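PDB 6FJN: fiber from Human adenovirus 26, which forms, through this trimeric knob domain, the tip of the adenovirus fibre and probably attaches the virion to receptors on the host cell. Local coordinates for residues Val39-Val44 / Phe158-Gln163; Leu71-Ser74 / Ser78-Tyr81; Ala116-Arg121 / Phe144-Glu149; Asn127-Leu130 / Gln136-Ile139; Val138-Ala143 / Thr174-Ser179. One frame throughout, in Å; residues are numbered along the deposited sequence. Where two conformers were deposited one is given.

Contact 1: residues Val39-Val44 / Phe158-Gln163; sequences VSLLAV and FTFTWQ
Val-39 and Phe-158 face each other from opposite directions, and two residues further along each strand, Leu-41 meets Phe-160; both pairs are made of carbon alone. The first is a CH-pi contact. Methyl CG2 of Val-39 stands over one face of the Phe-158 ring, 4.0 Å from its centroid and 18° off the normal, displaced toward the rim, where CD1 and CE1 lie. It gets there because it is anti to the backbone N, with chi1 at 64° placing the other methyl, CG1, between the N and the carbonyl carbon. CG1 also reaches CD1 and CE1, touching Phe-158 CE1 at 4.0 Å, so both branches of the valine share the ring.

The second pair is plain apolar packing. Leu-41 sends methyl CD2 obliquely to the Phe-160 ring, with CE1 of that ring 3.7 Å from Leu-41 CD2. No hydrogen bond links the two segments, whose nearest CA atoms remain 8.8 Å apart, between Val-39 and Phe-158; the space is spanned by side chains.

Neighbours close the packing: Leu-26 of strand 22-31 lies against Val-39 and Phe-158, Ile-61 against Leu-41, and Ile-140 against Val-39 and Phe-160. Strands 34-43 and 154-161 belong to different antiparallel sheets, and their inward side chains meet here in the hydrophobic core of the beta-sandwich that defines the adenovirus fibre knob.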
# COMPACT_ATOMS: atom_id res chain seq x y z
N VAL A 39 -3.14 -2.53 -9.45
CA VAL A 39 -4.08 -3.34 -10.23
C VAL A 39 -5.49 -2.80 -10.12
O VAL A 39 -5.94 -2.32 -9.04
CB VAL A 39 -4.02 -4.82 -9.77
CG1 VAL A 39 -4.46 -5.03 -8.34
CG2 VAL A 39 -4.78 -5.76 -10.73
N SER A 40 -6.27 -3.08 -11.16
CA SER A 40 -7.69 -2.88 -11.15
C SER A 40 -8.26 -3.68 -12.30
O SER A 40 -7.51 -4.17 -13.19
CB SER A 40 -8.00 -1.39 -11.36
OG SER A 40 -7.56 -0.92 -12.64
N LEU A 41 -9.58 -3.83 -12.33
CA LEU A 41 -10.25 -4.72 -13.27
C LEU A 41 -11.62 -4.12 -13.62
O LEU A 41 -12.35 -3.67 -12.71
CB LEU A 41 -10.40 -6.11 -12.65
CG LEU A 41 -11.12 -7.18 -13.46
CD1 LEU A 41 -10.42 -7.51 -14.77
CD2 LEU A 41 -11.30 -8.43 -12.63
N LEU A 42 -11.94 -4.17 -14.91
CA LEU A 42 -13.18 -3.60 -15.47
C LEU A 42 -13.80 -4.61 -16.41
O LEU A 42 -13.10 -5.09 -17.34
CB LEU A 42 -12.79 -2.34 -16.27
CG LEU A 42 -13.82 -1.78 -17.21
CD1 LEU A 42 -14.92 -1.15 -16.42
CD2 LEU A 42 -13.20 -0.81 -18.19
N ALA A 43 -15.07 -4.93 -16.26
CA ALA A 43 -15.78 -5.79 -17.21
C ALA A 43 -16.33 -4.94 -18.33
O ALA A 43 -17.14 -4.01 -18.07
CB ALA A 43 -16.89 -6.56 -16.53
N VAL A 44 -15.99 -5.24 -19.57
CA VAL A 44 -16.38 -4.46 -20.73
C VAL A 44 -17.60 -5.09 -21.41
O VAL A 44 -18.45 -4.37 -21.92
CB VAL A 44 -15.19 -4.32 -21.69
CG1 VAL A 44 -15.54 -3.61 -22.95
CG2 VAL A 44 -14.03 -3.62 -21.00
N PHE A 158 -5.30 -12.76 -8.96
CA PHE A 158 -6.14 -11.72 -8.36
C PHE A 158 -7.53 -12.26 -8.29
O PHE A 158 -8.15 -12.50 -9.35
CB PHE A 158 -6.12 -10.45 -9.23
CG PHE A 158 -4.75 -9.93 -9.54
CD1 PHE A 158 -4.10 -9.05 -8.68
CD2 PHE A 158 -4.09 -10.31 -10.70
CE1 PHE A 158 -2.82 -8.59 -8.94
CE2 PHE A 158 -2.82 -9.87 -10.95
CZ PHE A 158 -2.18 -9.01 -10.07
N THR A 159 -8.05 -12.46 -7.08
CA THR A 159 -9.41 -12.91 -6.91
C THR A 159 -10.21 -11.79 -6.30
O THR A 159 -9.74 -11.07 -5.39
CB THR A 159 -9.45 -14.15 -6.00
OG1 THR A 159 -8.66 -15.20 -6.57
CG2 THR A 159 -10.85 -14.70 -5.80
N PHE A 160 -11.45 -11.64 -6.77
CA PHE A 160 -12.37 -10.65 -6.26
C PHE A 160 -13.58 -11.40 -5.74
O PHE A 160 -14.17 -12.23 -6.50
CB PHE A 160 -12.75 -9.68 -7.38
CG PHE A 160 -11.58 -8.90 -7.91
CD1 PHE A 160 -10.78 -9.44 -8.91
CD2 PHE A 160 -11.20 -7.70 -7.32
CE1 PHE A 160 -9.67 -8.79 -9.34
CE2 PHE A 160 -10.08 -7.02 -7.79
CZ PHE A 160 -9.32 -7.58 -8.77
N THR A 161 -13.93 -11.19 -4.47
CA THR A 161 -14.98 -11.96 -3.81
C THR A 161 -15.88 -11.02 -3.06
O THR A 161 -15.36 -10.11 -2.37
CB THR A 161 -14.35 -12.97 -2.80
OG1 THR A 161 -13.33 -13.73 -3.42
CG2 THR A 161 -15.37 -13.92 -2.24
N TRP A 162 -17.17 -11.20 -3.12
CA TRP A 162 -18.06 -10.27 -2.42
C TRP A 162 -19.32 -11.00 -2.02
O TRP A 162 -19.57 -12.14 -2.40
CB TRP A 162 -18.36 -9.02 -3.26
CG TRP A 162 -19.03 -9.26 -4.55
CD1 TRP A 162 -20.33 -9.02 -4.82
CD2 TRP A 162 -18.42 -9.62 -5.79
NE1 TRP A 162 -20.61 -9.26 -6.14
CE2 TRP A 162 -19.45 -9.62 -6.77
CE3 TRP A 162 -17.14 -9.97 -6.19
CZ2 TRP A 162 -19.21 -9.95 -8.10
CZ3 TRP A 162 -16.91 -10.30 -7.51
CH2 TRP A 162 -17.95 -10.30 -8.46
N GLN A 163 -20.12 -10.30 -1.20
CA GLN A 163 -21.34 -10.83 -0.62
C GLN A 163 -22.58 -10.00 -1.02
O GLN A 163 -23.67 -10.56 -1.16
CB GLN A 163 -21.19 -10.85 0.91
CG GLN A 163 -20.08 -11.79 1.44
CD GLN A 163 -18.63 -11.34 1.28
OE1 GLN A 163 -18.28 -10.11 1.33
NE2 GLN A 163 -17.73 -12.35 1.05

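Contact 2: residues Leu71-Ser74 / Ser78-Tyr81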
# COMPACT_ATOMS: atom_id res chain seq x y z
N LEU A 71 4.66 -14.80 -19.62
CA LEU A 71 3.31 -15.20 -19.42
C LEU A 71 2.93 -16.39 -20.29
O LEU A 71 3.21 -16.39 -21.47
CB LEU A 71 2.45 -14.00 -19.77
CG LEU A 71 1.00 -13.96 -19.31
CD1 LEU A 71 0.82 -13.89 -17.81
CD2 LEU A 71 0.27 -12.82 -20.00
N LEU A 72 2.34 -17.39 -19.67
CA LEU A 72 1.81 -18.54 -20.41
C LEU A 72 0.52 -18.19 -21.11
O LEU A 72 -0.31 -17.48 -20.56
CB LEU A 72 1.46 -19.74 -19.50
CG LEU A 72 2.44 -20.33 -18.56
CD1 LEU A 72 1.99 -21.69 -18.03
CD2 LEU A 72 3.72 -20.23 -19.24
N PRO A 73 0.28 -18.74 -22.30
CA PRO A 73 -0.98 -18.49 -23.03
C PRO A 73 -2.21 -18.97 -22.28
O PRO A 73 -3.31 -18.39 -22.45
CB PRO A 73 -0.81 -19.26 -24.34
CG PRO A 73 0.46 -19.86 -24.32
CD PRO A 73 1.23 -19.55 -23.10
N SER A 74 -2.11 -19.93 -21.39
CA SER A 74 -3.28 -20.38 -20.64
C SER A 74 -3.70 -19.44 -19.54
O SER A 74 -4.73 -19.67 -18.89
CB SER A 74 -2.96 -21.75 -20.11
OG SER A 74 -1.81 -21.69 -19.32
N SER A 78 -4.29 -11.88 -21.75
CA SER A 78 -3.65 -12.01 -23.06
C SER A 78 -2.23 -11.45 -23.10
O SER A 78 -1.88 -10.40 -22.51
CB SER A 78 -4.45 -11.21 -24.09
OG SER A 78 -3.72 -11.00 -25.30
N LYS A 79 -1.38 -12.22 -23.79
CA LYS A 79 0.01 -11.85 -23.98
C LYS A 79 0.23 -10.62 -24.88
O LYS A 79 1.28 -9.97 -24.76
CB LYS A 79 0.77 -13.03 -24.54
CG LYS A 79 0.92 -14.17 -23.54
CD LYS A 79 1.36 -15.49 -24.13
CE LYS A 79 2.72 -15.37 -24.80
NZ LYS A 79 3.81 -15.01 -23.85
N ASP A 80 -0.74 -10.28 -25.71
CA ASP A 80 -0.50 -9.27 -26.74
C ASP A 80 0.02 -7.86 -26.31
O ASP A 80 0.96 -7.33 -26.98
CB ASP A 80 -1.77 -9.04 -27.55
CG ASP A 80 -2.25 -10.29 -28.24
OD1 ASP A 80 -1.47 -11.23 -28.38
OD2 ASP A 80 -3.42 -10.34 -28.60
N TYR A 81 -0.51 -7.29 -25.23
CA TYR A 81 -0.08 -5.96 -24.77
C TYR A 81 0.44 -6.03 -23.33
O TYR A 81 0.27 -5.06 -22.54
CB TYR A 81 -1.25 -4.96 -24.95
CG TYR A 81 -1.53 -4.78 -26.42
CD1 TYR A 81 -0.68 -4.03 -27.22
CD2 TYR A 81 -2.60 -5.44 -27.04
CE1 TYR A 81 -0.92 -3.88 -28.57
CE2 TYR A 81 -2.84 -5.31 -28.40
CZ TYR A 81 -2.00 -4.53 -29.16
OH TYR A 81 -2.24 -4.40 -30.50
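Leu-71 and Lys-79 run in opposite senses, each toward the other's backbone, the leucine's branched end lying along the root of the lysine while the lysine's amine travels back to the leucine's carbonyl. Methyl CD2 of Leu-71 comes within 3.8 Å of Lys-79 CG, and the same methyl lies 4.1 Å from Ser-78 O. The lysine does not extend outward: its chain bends at chi3 (61°) and again at chi4 (63°), and this double turn folds NZ onto the backbone of the 71-74 segment. There Lys-79 NZ donates to Leu-71 O over 2.8 Å, lying in the carbonyl plane with a C=O...N angle of 151°. Methylene CD of Lys-79 is also close to that oxygen, at 3.4 Å from Leu-71 O.

Both segments belong to the irregular loop that leads from strand 58-65 to strand 83-86 at the knob surface, and the lysine bridges two limbs of it only a few residues apart. Its aliphatic part serves a second neighbour: Pro-73 runs alongside the lysine chain in the same sense, and CD of the proline ring approaches CD of the lysine at 4.2 Å.

The backbone around the lysine forms an ST turn, in which Ser-78 OG accepts from Asp-80 N at 3.1 Å. On the inner side, Leu-71 packs on Leu-63 and Phe-65 of strand 58-65.

Contact 3: residues Ala116-Arg121 / Phe144-Glu149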
# COMPACT_ATOMS: atom_id res chain seq x y z
N ALA A 116 0.89 -29.22 4.64
CA ALA A 116 -0.53 -29.01 4.27
C ALA A 116 -0.90 -27.53 4.14
O ALA A 116 -1.43 -27.12 3.11
CB ALA A 116 -1.44 -29.69 5.28
N LYS A 117 -0.60 -26.75 5.18
CA LYS A 117 -0.92 -25.31 5.21
C LYS A 117 0.11 -24.51 4.41
O LYS A 117 1.31 -24.66 4.66
CB LYS A 117 -1.01 -24.82 6.68
CG LYS A 117 0.31 -24.70 7.47
CD LYS A 117 0.88 -23.28 7.51
CE LYS A 117 0.23 -22.41 8.59
NZ LYS A 117 -0.14 -21.06 8.05
N ASN A 118 -0.26 -23.71 3.40
CA ASN A 118 0.75 -22.80 2.93
C ASN A 118 0.65 -21.61 3.86
O ASN A 118 -0.28 -21.38 4.67
CB ASN A 118 0.84 -22.43 1.40
CG ASN A 118 2.34 -22.26 0.91
OD1 ASN A 118 3.25 -22.14 1.74
ND2 ASN A 118 2.57 -22.23 -0.43
N TYR A 119 1.76 -20.97 3.82
CA TYR A 119 1.96 -19.82 4.60
C TYR A 119 1.04 -18.69 4.19
O TYR A 119 0.93 -18.40 3.01
CB TYR A 119 3.41 -19.46 4.34
CG TYR A 119 4.33 -20.53 4.89
CD1 TYR A 119 4.31 -20.78 6.24
CD2 TYR A 119 5.15 -21.38 4.08
CE1 TYR A 119 5.10 -21.75 6.83
CE2 TYR A 119 5.95 -22.37 4.67
CZ TYR A 119 5.90 -22.53 6.05
OH TYR A 119 6.66 -23.50 6.67
N SER A 120 0.42 -18.01 5.17
CA SER A 120 -0.49 -16.92 4.83
C SER A 120 0.21 -15.75 4.14
O SER A 120 -0.45 -14.99 3.48
CB SER A 120 -1.24 -16.45 6.08
OG SER A 120 -1.95 -17.51 6.67
N ARG A 121 1.53 -15.64 4.33
CA ARG A 121 2.24 -14.53 3.70
C ARG A 121 2.23 -14.62 2.17
O ARG A 121 2.51 -13.62 1.50
CB ARG A 121 3.69 -14.44 4.19
CG ARG A 121 4.61 -15.56 3.69
CD ARG A 121 5.98 -15.46 4.31
NE ARG A 121 6.85 -16.48 3.74
CZ ARG A 121 8.01 -16.84 4.19
NH1 ARG A 121 8.62 -16.24 5.22
NH2 ARG A 121 8.61 -17.87 3.59
N PHE A 144 0.58 -15.37 -4.52
CA PHE A 144 1.85 -15.53 -5.21
C PHE A 144 2.29 -16.97 -5.23
O PHE A 144 2.42 -17.62 -4.17
CB PHE A 144 2.92 -14.68 -4.50
CG PHE A 144 2.55 -13.22 -4.48
CD1 PHE A 144 2.61 -12.45 -5.63
CD2 PHE A 144 2.10 -12.61 -3.34
CE1 PHE A 144 2.20 -11.14 -5.66
CE2 PHE A 144 1.70 -11.26 -3.35
CZ PHE A 144 1.74 -10.56 -4.53
N ASN A 145 2.55 -17.47 -6.45
CA ASN A 145 3.13 -18.81 -6.68
C ASN A 145 2.29 -19.96 -6.16
O ASN A 145 2.80 -21.03 -5.90
CB ASN A 145 4.57 -18.91 -6.18
CG ASN A 145 5.51 -17.94 -6.84
OD1 ASN A 145 6.57 -17.59 -6.21
ND2 ASN A 145 5.24 -17.50 -8.02
N GLN A 146 0.97 -19.74 -6.05
CA GLN A 146 0.10 -20.79 -5.53
C GLN A 146 -0.54 -21.63 -6.62
O GLN A 146 -1.18 -22.63 -6.31
CB GLN A 146 -0.96 -20.22 -4.58
CG GLN A 146 -0.32 -19.50 -3.38
CD GLN A 146 0.70 -20.37 -2.69
OE1 GLN A 146 0.34 -21.43 -2.14
NE2 GLN A 146 1.95 -20.06 -2.82
N GLU A 147 -0.35 -21.31 -7.90
CA GLU A 147 -0.84 -22.11 -8.98
C GLU A 147 0.18 -23.17 -9.38
O GLU A 147 1.37 -22.95 -9.35
CB GLU A 147 -1.14 -21.25 -10.20
CG GLU A 147 -2.20 -20.18 -9.91
CD GLU A 147 -3.51 -20.78 -9.45
OE1 GLU A 147 -4.09 -21.61 -10.19
OE2 GLU A 147 -4.04 -20.37 -8.40
N THR A 148 -0.35 -24.32 -9.80
CA THR A 148 0.46 -25.33 -10.47
C THR A 148 -0.04 -25.60 -11.94
O THR A 148 0.65 -26.36 -12.65
CB THR A 148 0.43 -26.63 -9.67
OG1 THR A 148 -0.93 -26.96 -9.44
CG2 THR A 148 1.12 -26.43 -8.33
N GLU A 149 -1.14 -24.95 -12.36
CA GLU A 149 -1.79 -25.10 -13.71
C GLU A 149 -0.67 -25.11 -14.75
O GLU A 149 0.22 -24.21 -14.76
CB GLU A 149 -2.83 -23.96 -13.98
CG GLU A 149 -3.63 -24.09 -15.29
CD GLU A 149 -4.73 -23.06 -15.56
OE1 GLU A 149 -4.97 -22.12 -14.78
OE2 GLU A 149 -5.38 -23.18 -16.63
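Two surface loops of the knob, one leading into strand 123-129 and the other leaving strand 137-144, are linked side chain to side chain by an amide-to-amide hydrogen bond between Asn-118 and Gln-146. Asn-118 ND2 donates to Gln-146 OE1 at 2.9 Å with an N-H...O angle of 148°. The donor lies in the carbonyl plane of the glutamine, on a lone pair; the two side chains cross with their amides turned 59° apart.

Each amide is also held within its own segment. Tyr-119 N donates to Asn-118 OD1 at 2.8 Å, from the side of the carbonyl and tilted from its plane, which helps to hold the asparagine head. The glutamine folds back at chi2 (-52°), bringing Gln-146 NE2 to Phe-144 O at 2.8 Å in a nearly straight bond. Pro-109 O accepts from both Asn-118 ND2 and Gln-146 NE2.

The 116-121 loop also belongs to the trimer interface characteristic of the fibre knob: Lys-117 forms a salt bridge with Asp-172 of a neighbouring subunit. Gln-146 lies about 12 Å, side chain to side chain, from Gln-183, a covalent L-glutamate site of this protein, with no such ligand on this chain.

Contact 4: residues Asn127-Leu130 / Gln136-Ile139; sequences NVYL and QPVI
Tyr-129 meets Pro-137 obliquely across a non-hydrogen-bonded antiparallel pair, and its side chain can be followed outward. CB passes 4.0 Å from Gln-136 O; CG, anti to the carbonyl carbon with chi1 at -69°, turns the ring toward the partner strand. Tyr-129 CD2 then lies 3.7 Å from Pro-137 N, and CE2 reaches 3.8 Å from Pro-137 CB. Asn-127 flanks the same proline, lying beside it with OD1 against CB.

The backbone supplies the polar grip. Val-128 and Val-138 form a hydrogen-bonded pair, with Val-128 N to Val-138 O and Val-138 N to Val-128 O both at 2.8 Å. A third bond, from Leu-130 N to Gln-136 O at 2.9 Å, extends the ladder toward the turn.

On the face opposite Tyr-129 the valine side chains meet: Val-128 CG2 packs on Val-138 CB, and Leu-130 CB approaches Val-138 CG2 at 4.0 Å. Leu-130 CD2 also touches the glutamine head, whose OE1 is 3.8 Å away on Gln-136; Gln-136 NE2 is bonded to Gln-169 OE1.

These residues form the end of the beta hairpin of strands 123-129 and 137-144. On one flank Ile-139 continues the sheet through a backbone bond to Thr-161 of strand 154-161; on the other, Tyr-129 N bonds to Thr-174 OG1. Asn-127 packs on Tyr-129 of one neighbouring subunit, while Tyr-129 packs on Ile-125 of the other.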
# COMPACT_ATOMS: atom_id res chain seq x y z
N ASN A 127 -9.70 -4.79 0.80
CA ASN A 127 -10.89 -4.40 0.09
C ASN A 127 -10.60 -3.37 -0.97
O ASN A 127 -9.78 -2.45 -0.75
CB ASN A 127 -11.92 -3.78 1.04
CG ASN A 127 -12.53 -4.84 1.94
OD1 ASN A 127 -13.33 -5.59 1.47
ND2 ASN A 127 -11.95 -5.11 3.10
N VAL A 128 -11.29 -3.51 -2.10
CA VAL A 128 -11.43 -2.48 -3.12
C VAL A 128 -12.94 -2.19 -3.22
O VAL A 128 -13.73 -2.82 -2.50
CB VAL A 128 -10.81 -2.88 -4.46
CG1 VAL A 128 -9.31 -3.01 -4.32
CG2 VAL A 128 -11.42 -4.18 -5.00
N TYR A 129 -13.33 -1.27 -4.10
CA TYR A 129 -14.71 -0.77 -4.02
C TYR A 129 -15.32 -0.74 -5.42
O TYR A 129 -14.78 -0.13 -6.37
CB TYR A 129 -14.76 0.61 -3.33
CG TYR A 129 -14.43 0.42 -1.89
CD1 TYR A 129 -13.13 0.32 -1.42
CD2 TYR A 129 -15.45 0.21 -0.95
CE1 TYR A 129 -12.83 -0.04 -0.10
CE2 TYR A 129 -15.15 -0.09 0.38
CZ TYR A 129 -13.84 -0.24 0.77
OH TYR A 129 -13.49 -0.56 2.09
N LEU A 130 -16.46 -1.42 -5.55
CA LEU A 130 -17.15 -1.53 -6.83
C LEU A 130 -17.75 -0.20 -7.22
O LEU A 130 -18.47 0.44 -6.44
CB LEU A 130 -18.24 -2.62 -6.73
CG LEU A 130 -18.66 -3.09 -8.16
CD1 LEU A 130 -18.10 -4.43 -8.49
CD2 LEU A 130 -20.01 -2.82 -8.59
N GLN A 136 -19.66 -0.21 -1.27
CA GLN A 136 -19.63 -1.41 -2.09
C GLN A 136 -18.28 -2.10 -2.05
O GLN A 136 -17.60 -2.25 -3.05
CB GLN A 136 -20.02 -1.11 -3.52
CG GLN A 136 -21.45 -0.54 -3.59
CD GLN A 136 -22.07 -0.55 -4.97
OE1 GLN A 136 -21.34 -0.39 -6.01
NE2 GLN A 136 -23.32 -0.77 -5.05
N PRO A 137 -17.89 -2.62 -0.87
CA PRO A 137 -16.63 -3.34 -0.79
C PRO A 137 -16.63 -4.64 -1.58
O PRO A 137 -17.65 -5.36 -1.70
CB PRO A 137 -16.51 -3.66 0.67
CG PRO A 137 -17.94 -3.71 1.18
CD PRO A 137 -18.64 -2.64 0.39
N VAL A 138 -15.46 -4.96 -2.10
CA VAL A 138 -15.14 -6.21 -2.78
C VAL A 138 -13.82 -6.65 -2.19
O VAL A 138 -12.86 -5.86 -2.17
CB VAL A 138 -15.04 -5.98 -4.28
CG1 VAL A 138 -14.48 -7.22 -4.99
CG2 VAL A 138 -16.37 -5.60 -4.89
N ILE A 139 -13.68 -7.91 -1.84
CA ILE A 139 -12.44 -8.39 -1.25
C ILE A 139 -11.53 -8.69 -2.44
O ILE A 139 -11.95 -9.33 -3.43
CB ILE A 139 -12.70 -9.65 -0.41
CG1 ILE A 139 -13.84 -9.41 0.60
CG2 ILE A 139 -11.45 -10.11 0.28
CD1 ILE A 139 -14.35 -10.71 1.19

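Contact 5: residues Val138-Ala143 / Thr174-Ser179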
# COMPACT_ATOMS: atom_id res chain seq x y z
N VAL A 138 -15.46 -4.96 -2.10
CA VAL A 138 -15.14 -6.21 -2.78
C VAL A 138 -13.82 -6.65 -2.19
O VAL A 138 -12.86 -5.86 -2.17
CB VAL A 138 -15.04 -5.98 -4.28
CG1 VAL A 138 -14.48 -7.22 -4.99
CG2 VAL A 138 -16.37 -5.60 -4.89
N ILE A 139 -13.68 -7.91 -1.84
CA ILE A 139 -12.44 -8.39 -1.25
C ILE A 139 -11.53 -8.69 -2.44
O ILE A 139 -11.95 -9.33 -3.43
CB ILE A 139 -12.70 -9.65 -0.41
CG1 ILE A 139 -13.84 -9.41 0.60
CG2 ILE A 139 -11.45 -10.11 0.28
CD1 ILE A 139 -14.35 -10.71 1.19
N ILE A 140 -10.33 -8.19 -2.36
CA ILE A 140 -9.28 -8.59 -3.30
C ILE A 140 -8.32 -9.53 -2.56
O ILE A 140 -7.85 -9.21 -1.46
CB ILE A 140 -8.53 -7.40 -3.91
CG1 ILE A 140 -7.59 -7.87 -5.00
CG2 ILE A 140 -7.85 -6.49 -2.90
CD1 ILE A 140 -6.91 -6.76 -5.78
N THR A 141 -8.03 -10.67 -3.19
CA THR A 141 -7.01 -11.60 -2.69
C THR A 141 -5.96 -11.72 -3.77
O THR A 141 -6.29 -12.18 -4.90
CB THR A 141 -7.58 -12.98 -2.40
OG1 THR A 141 -8.62 -12.88 -1.41
CG2 THR A 141 -6.50 -13.89 -1.84
N ILE A 142 -4.73 -11.33 -3.48
CA ILE A 142 -3.61 -11.51 -4.40
C ILE A 142 -2.80 -12.67 -3.87
O ILE A 142 -2.43 -12.66 -2.69
CB ILE A 142 -2.76 -10.26 -4.54
CG1 ILE A 142 -3.64 -9.04 -4.83
CG2 ILE A 142 -1.72 -10.47 -5.63
CD1 ILE A 142 -2.90 -7.74 -4.97
N ALA A 143 -2.50 -13.66 -4.71
CA ALA A 143 -1.74 -14.83 -4.28
C ALA A 143 -0.54 -15.02 -5.15
O ALA A 143 -0.63 -14.91 -6.38
CB ALA A 143 -2.61 -16.09 -4.29
N THR A 174 -11.99 0.09 -7.81
CA THR A 174 -10.91 1.02 -7.53
C THR A 174 -9.56 0.33 -7.65
O THR A 174 -9.43 -0.89 -7.63
CB THR A 174 -11.11 1.62 -6.12
OG1 THR A 174 -11.26 0.57 -5.16
CG2 THR A 174 -12.31 2.51 -6.09
N SER A 175 -8.52 1.17 -7.78
CA SER A 175 -7.15 0.69 -7.91
C SER A 175 -6.58 0.24 -6.58
O SER A 175 -6.87 0.86 -5.53
CB SER A 175 -6.27 1.78 -8.50
OG SER A 175 -6.57 2.05 -9.86
N PHE A 176 -5.71 -0.76 -6.63
CA PHE A 176 -5.10 -1.31 -5.43
C PHE A 176 -3.60 -1.41 -5.58
O PHE A 176 -3.10 -2.00 -6.57
CB PHE A 176 -5.68 -2.70 -5.16
CG PHE A 176 -5.23 -3.28 -3.83
CD1 PHE A 176 -5.69 -2.75 -2.65
CD2 PHE A 176 -4.33 -4.35 -3.78
CE1 PHE A 176 -5.29 -3.26 -1.46
CE2 PHE A 176 -3.90 -4.87 -2.58
CZ PHE A 176 -4.37 -4.31 -1.41
N THR A 177 -2.88 -0.85 -4.62
CA THR A 177 -1.43 -0.88 -4.58
C THR A 177 -0.96 -1.99 -3.66
O THR A 177 -1.56 -2.23 -2.58
CB THR A 177 -0.89 0.46 -4.13
OG1 THR A 177 -1.18 1.39 -5.20
CG2 THR A 177 0.57 0.52 -3.88
N PHE A 178 0.12 -2.65 -4.05
CA PHE A 178 0.66 -3.76 -3.26
C PHE A 178 2.12 -3.91 -3.55
O PHE A 178 2.66 -3.24 -4.48
CB PHE A 178 -0.11 -5.05 -3.57
CG PHE A 178 -0.02 -5.52 -4.99
CD1 PHE A 178 -0.81 -4.98 -5.98
CD2 PHE A 178 0.87 -6.54 -5.33
CE1 PHE A 178 -0.74 -5.44 -7.28
CE2 PHE A 178 0.96 -6.99 -6.65
CZ PHE A 178 0.13 -6.44 -7.63
N SER A 179 2.83 -4.76 -2.83
CA SER A 179 4.19 -5.11 -3.19
C SER A 179 4.44 -6.56 -2.89
O SER A 179 3.65 -7.21 -2.16
CB SER A 179 5.22 -4.24 -2.47
OG SER A 179 5.36 -4.62 -1.11
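Ile-142 pushes its terminal methyl between two phenylalanines, Phe-176 and Phe-178, and treats them differently. CD1 stands over one face of the Phe-178 ring, 3.7 Å from its centroid and 17° off the normal, offset toward the rim where Phe-178 CG and CD1 lie; the same methyl meets Phe-176 at the ring edge, with Ile-142 CD1 3.9 Å from Phe-176 CE2. The isoleucine chain is extended beyond CG1, and this carries the methyl across to the other strand.

Ile-140 uses a different branch. Methyl CG2, set between the backbone N and the carbonyl carbon, sits squarely above the centre of the Phe-176 ring, 4.1 Å from the centroid and only 4° off its normal. The longer arm of Ile-140 ends in CD1, which touches Phe-176 CD2 at 4.1 Å.

The two rings leave their strand by different routes. Phe-176 has CG anti to the backbone N, which lays a ring face against Ile-140 CG2, whereas Phe-178 tucks CG between the N and the carbonyl carbon and so turns a face to Ile-142 CD1. The edge of the Phe-178 ring is met in plane by Phe-176 O.

Val-39 of strand 34-43 also packs on Phe-178, while Ile-142 packs on Phe-158. The axes of the short strands 138-143 and 176-179 come within 10.2 Å, and their directions differ by 27°. This spacing, bridged entirely by apolar side chains, is that of two sheets packed face to face, as in the beta-sandwich of the fibre knob.

Overall arrangement
Contacts 1 and 5 are the buried core: each joins one strand of the sheet containing 34-43 and 176-181 to one of the sheet containing 137-144 and 154-161, through carbon alone. They adjoin each other, Phe-160 packing on Ile-140. Contact 4, also largely buried, shares Val-138 and Ile-139 with contact 5 but works within a single sheet, so backbone hydrogen bonds dominate, and it touches contact 5 again through Val-128 and Phe-176. Contacts 2 and 3 are surface contacts between loops, where a folded lysine and a pair of amides replace hydrophobic packing. Contact 3 nevertheless reaches the core region, as Phe-144 touches Phe-178, whereas contact 2 lies across the chain's centre from contacts 4 and 5.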